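Dehydratase, IlvD/Edd family (PDB 5OYN) catalyses the dehydration of D-xylonate, and of D-gluconate, to the corresponding 2-keto-3-deoxy sugar acid with the help of a [2Fe-2S] cluster and magnesium. Local coordinates at residues 127-135 and 148-159. Sequence-based numbering, arbitrary orientation.
Sequences PIDAVVLTT and ATTVNIPAIVLS
Ala148, in the last turn of helix 141-151, sets its CB 3.9 Å from CD1 of Leu133; a small residue lets the helix lie close against the strand. Asn152, the first residue past the helix, has a positive phi (63°) and turns the chain back towards strand 130-135. Ile153 then reaches across to Ile128 and Asp129. Its chi1 of 49° directs the CG1 branch between the backbone N and the carbonyl carbon, and the extended chi2 carries CD1 on to 3.8 Å from CG2 of Ile128, beside the carbonyl of Asp129. Cutting Ile153 back to an alanine is likely to leave Ile128 CG2 and the side chain of Val131 without the CD1 methyl they pack on. Pro154 has no N-H to give, but its O accepts the N-H of Val131 at 3.0 Å. CB of Ala155 packs on CG1 of Val131. The two parallel strands, joined through helix 141-151, form a beta-alpha-beta crossover, with 155-159 outermost in this chain's four-stranded parallel sheet. Ile156 gives only a weak N-H bond to Val131 O, whereas its own O takes the N-H of Leu133 at 2.8 Å. Beta-branched side chains suit this extended backbone: CG2 of Ile156 lies alongside CG2 of Val132, on the face covered by helix 241-259. Val157 shares the other face with Val131 and Leu133, which touch helix 109-125; its CG2 meets CD1 of Leu133. Leu158 points its N-H almost straight (177°) at Leu133 O, and its O receives Thr135 N; its apolar side chain fits the face of Val132 and Ile156, with CB near Val132 CG1 and Ala247 alongside. At Ser159 and Thr135 hydroxyls take over, each hydrogen-bonded to Asn220 OD1, with Thr135's side chain about 10 Å from the bound [2Fe-2S] cluster.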
loop_
_atom_site.group_PDB
_atom_site.type_symbol
_atom_site.label_atom_id
_atom_site.label_comp_id
_atom_site.label_asym_id
_atom_site.label_seq_id
_atom_site.Cartn_x
_atom_site.Cartn_y
_atom_site.Cartn_z
ATOM N N PRO A 127 -10.325 -10.556 20.320
ATOM C CA PRO A 127 -10.206 -12.006 20.106
ATOM C C PRO A 127 -8.880 -12.394 19.476
ATOM O O PRO A 127 -8.835 -12.862 18.333
ATOM C CB PRO A 127 -11.383 -12.324 19.176
ATOM C CG PRO A 127 -11.613 -11.075 18.447
ATOM C CD PRO A 127 -11.320 -9.958 19.419
ATOM N N ILE A 128 -7.793 -12.203 20.223
ATOM C CA ILE A 128 -6.437 -12.429 19.740
ATOM C C ILE A 128 -5.880 -13.665 20.432
ATOM O O ILE A 128 -5.971 -13.789 21.660
ATOM C CB ILE A 128 -5.552 -11.197 19.990
ATOM C CG1 ILE A 128 -6.032 -10.035 19.117
ATOM C CG2 ILE A 128 -4.079 -11.511 19.727
ATOM C CD1 ILE A 128 -5.615 -8.681 19.642
ATOM N N ASP A 129 -5.315 -14.581 19.644
ATOM C CA ASP A 129 -4.791 -15.836 20.164
ATOM C C ASP A 129 -3.284 -15.791 20.369
ATOM O O ASP A 129 -2.803 -15.986 21.486
ATOM C CB ASP A 129 -5.153 -16.979 19.225
ATOM C CG ASP A 129 -6.627 -17.210 19.178
ATOM O OD1 ASP A 129 -7.261 -17.070 20.257
ATOM O OD2 ASP A 129 -7.151 -17.513 18.073
ATOM N N ALA A 130 -2.530 -15.581 19.300
ATOM C CA ALA A 130 -1.092 -15.409 19.367
ATOM C C ALA A 130 -0.750 -14.032 18.816
ATOM O O ALA A 130 -1.605 -13.334 18.260
ATOM C CB ALA A 130 -0.370 -16.513 18.586
ATOM N N VAL A 131 0.516 -13.635 18.969
ATOM C CA VAL A 131 0.960 -12.318 18.533
ATOM C C VAL A 131 2.342 -12.401 17.890
ATOM O O VAL A 131 3.166 -13.259 18.222
ATOM C CB VAL A 131 0.953 -11.315 19.698
ATOM C CG1 VAL A 131 2.072 -11.618 20.659
ATOM C CG2 VAL A 131 1.061 -9.892 19.163
ATOM N N VAL A 132 2.567 -11.517 16.924
ATOM C CA VAL A 132 3.877 -11.287 16.341
ATOM C C VAL A 132 4.262 -9.862 16.696
ATOM O O VAL A 132 3.621 -8.907 16.240
ATOM C CB VAL A 132 3.873 -11.504 14.830
ATOM C CG1 VAL A 132 5.233 -11.143 14.256
ATOM C CG2 VAL A 132 3.506 -12.937 14.518
ATOM N N LEU A 133 5.286 -9.723 17.533
ATOM C CA LEU A 133 5.745 -8.426 18.012
ATOM C C LEU A 133 6.797 -7.906 17.037
ATOM O O LEU A 133 7.866 -8.511 16.892
ATOM C CB LEU A 133 6.317 -8.541 19.430
ATOM C CG LEU A 133 5.446 -9.156 20.524
ATOM C CD1 LEU A 133 6.262 -9.440 21.744
ATOM C CD2 LEU A 133 4.277 -8.255 20.879
ATOM N N THR A 134 6.500 -6.791 16.368
ATOM C CA THR A 134 7.458 -6.149 15.474
ATOM C C THR A 134 8.271 -5.160 16.296
ATOM O O THR A 134 7.716 -4.421 17.112
ATOM C CB THR A 134 6.764 -5.441 14.299
ATOM O OG1 THR A 134 5.985 -4.341 14.782
ATOM C CG2 THR A 134 5.843 -6.394 13.524
ATOM N N THR A 135 9.587 -5.173 16.117
ATOM C CA THR A 135 10.477 -4.429 17.000
ATOM C C THR A 135 11.631 -3.849 16.201
ATOM O O THR A 135 12.031 -4.394 15.166
ATOM C CB THR A 135 11.080 -5.305 18.124
ATOM O OG1 THR A 135 11.974 -6.259 17.540
ATOM C CG2 THR A 135 10.002 -6.045 18.923
ATOM N N ALA A 148 3.412 -8.710 26.116
ATOM C CA ALA A 148 3.006 -10.062 25.757
ATOM C C ALA A 148 3.069 -11.007 26.955
ATOM O O ALA A 148 2.250 -11.926 27.049
ATOM C CB ALA A 148 3.864 -10.595 24.608
ATOM N N THR A 149 4.020 -10.809 27.885
ATOM C CA THR A 149 4.105 -11.775 28.975
ATOM C C THR A 149 3.030 -11.526 30.026
ATOM O O THR A 149 2.435 -12.484 30.533
ATOM C CB THR A 149 5.495 -11.787 29.624
ATOM O OG1 THR A 149 5.612 -10.700 30.540
ATOM C CG2 THR A 149 6.582 -11.684 28.603
ATOM N N THR A 150 2.761 -10.258 30.362
ATOM C CA THR A 150 1.660 -9.947 31.271
ATOM C C THR A 150 0.386 -10.648 30.836
ATOM O O THR A 150 -0.325 -11.244 31.651
ATOM C CB THR A 150 1.426 -8.438 31.340
ATOM O OG1 THR A 150 2.551 -7.793 31.950
ATOM C CG2 THR A 150 0.187 -8.133 32.153
ATOM N N VAL A 151 0.084 -10.597 29.542
ATOM C CA VAL A 151 -1.104 -11.281 29.054
ATOM C C VAL A 151 -0.823 -12.763 28.877
ATOM O O VAL A 151 -1.671 -13.610 29.186
ATOM C CB VAL A 151 -1.591 -10.616 27.759
ATOM C CG1 VAL A 151 -2.681 -11.453 27.091
ATOM C CG2 VAL A 151 -2.091 -9.218 28.077
ATOM N N ASN A 152 0.374 -13.099 28.405
ATOM C CA ASN A 152 0.830 -14.484 28.291
ATOM C C ASN A 152 -0.041 -15.273 27.315
ATOM O O ASN A 152 -0.703 -16.245 27.676
ATOM C CB ASN A 152 0.881 -15.174 29.662
ATOM C CG ASN A 152 1.774 -16.403 29.662
ATOM O OD1 ASN A 152 2.832 -16.416 29.032
ATOM N ND2 ASN A 152 1.357 -17.440 30.378
ATOM N N ILE A 153 -0.032 -14.822 26.063
ATOM C CA ILE A 153 -0.490 -15.647 24.944
ATOM C C ILE A 153 0.744 -15.927 24.095
ATOM O O ILE A 153 1.714 -15.159 24.173
ATOM C CB ILE A 153 -1.600 -14.957 24.135
ATOM C CG1 ILE A 153 -1.211 -13.522 23.785
ATOM C CG2 ILE A 153 -2.907 -14.957 24.890
ATOM C CD1 ILE A 153 -1.980 -12.972 22.578
ATOM N N PRO A 154 0.775 -16.996 23.297
ATOM C CA PRO A 154 1.995 -17.299 22.530
ATOM C C PRO A 154 2.428 -16.112 21.676
ATOM O O PRO A 154 1.623 -15.504 20.966
ATOM C CB PRO A 154 1.592 -18.505 21.675
ATOM C CG PRO A 154 0.379 -19.076 22.335
ATOM C CD PRO A 154 -0.309 -17.957 23.033
ATOM N N ALA A 155 3.713 -15.768 21.782
ATOM C CA ALA A 155 4.281 -14.566 21.191
ATOM C C ALA A 155 5.571 -14.913 20.468
ATOM O O ALA A 155 6.164 -15.968 20.688
ATOM C CB ALA A 155 4.563 -13.506 22.253
ATOM N N ILE A 156 6.010 -14.007 19.598
ATOM C CA ILE A 156 7.285 -14.168 18.905
ATOM C C ILE A 156 7.708 -12.794 18.412
ATOM O O ILE A 156 6.872 -11.991 17.982
ATOM C CB ILE A 156 7.166 -15.213 17.767
ATOM C CG1 ILE A 156 8.523 -15.642 17.240
ATOM C CG2 ILE A 156 6.241 -14.730 16.635
ATOM C CD1 ILE A 156 8.385 -16.669 16.099
ATOM N N VAL A 157 9.008 -12.498 18.535
ATOM C CA VAL A 157 9.525 -11.193 18.139
ATOM C C VAL A 157 10.007 -11.269 16.703
ATOM O O VAL A 157 10.652 -12.246 16.297
ATOM C CB VAL A 157 10.658 -10.727 19.067
ATOM C CG1 VAL A 157 11.485 -9.636 18.384
ATOM C CG2 VAL A 157 10.102 -10.227 20.399
ATOM N N LEU A 158 9.677 -10.238 15.925
ATOM C CA LEU A 158 10.251 -10.032 14.603
ATOM C C LEU A 158 10.999 -8.715 14.630
ATOM O O LEU A 158 10.400 -7.665 14.882
ATOM C CB LEU A 158 9.181 -10.027 13.509
ATOM C CG LEU A 158 9.747 -9.785 12.102
ATOM C CD1 LEU A 158 10.788 -10.844 11.710
ATOM C CD2 LEU A 158 8.633 -9.752 11.113
ATOM N N SER A 159 12.300 -8.770 14.381
ATOM C CA SER A 159 13.138 -7.578 14.402
ATOM C C SER A 159 13.093 -6.892 13.045
ATOM O O SER A 159 13.020 -7.554 12.010
ATOM C CB SER A 159 14.588 -7.931 14.743
ATOM O OG SER A 159 14.669 -8.695 15.932
#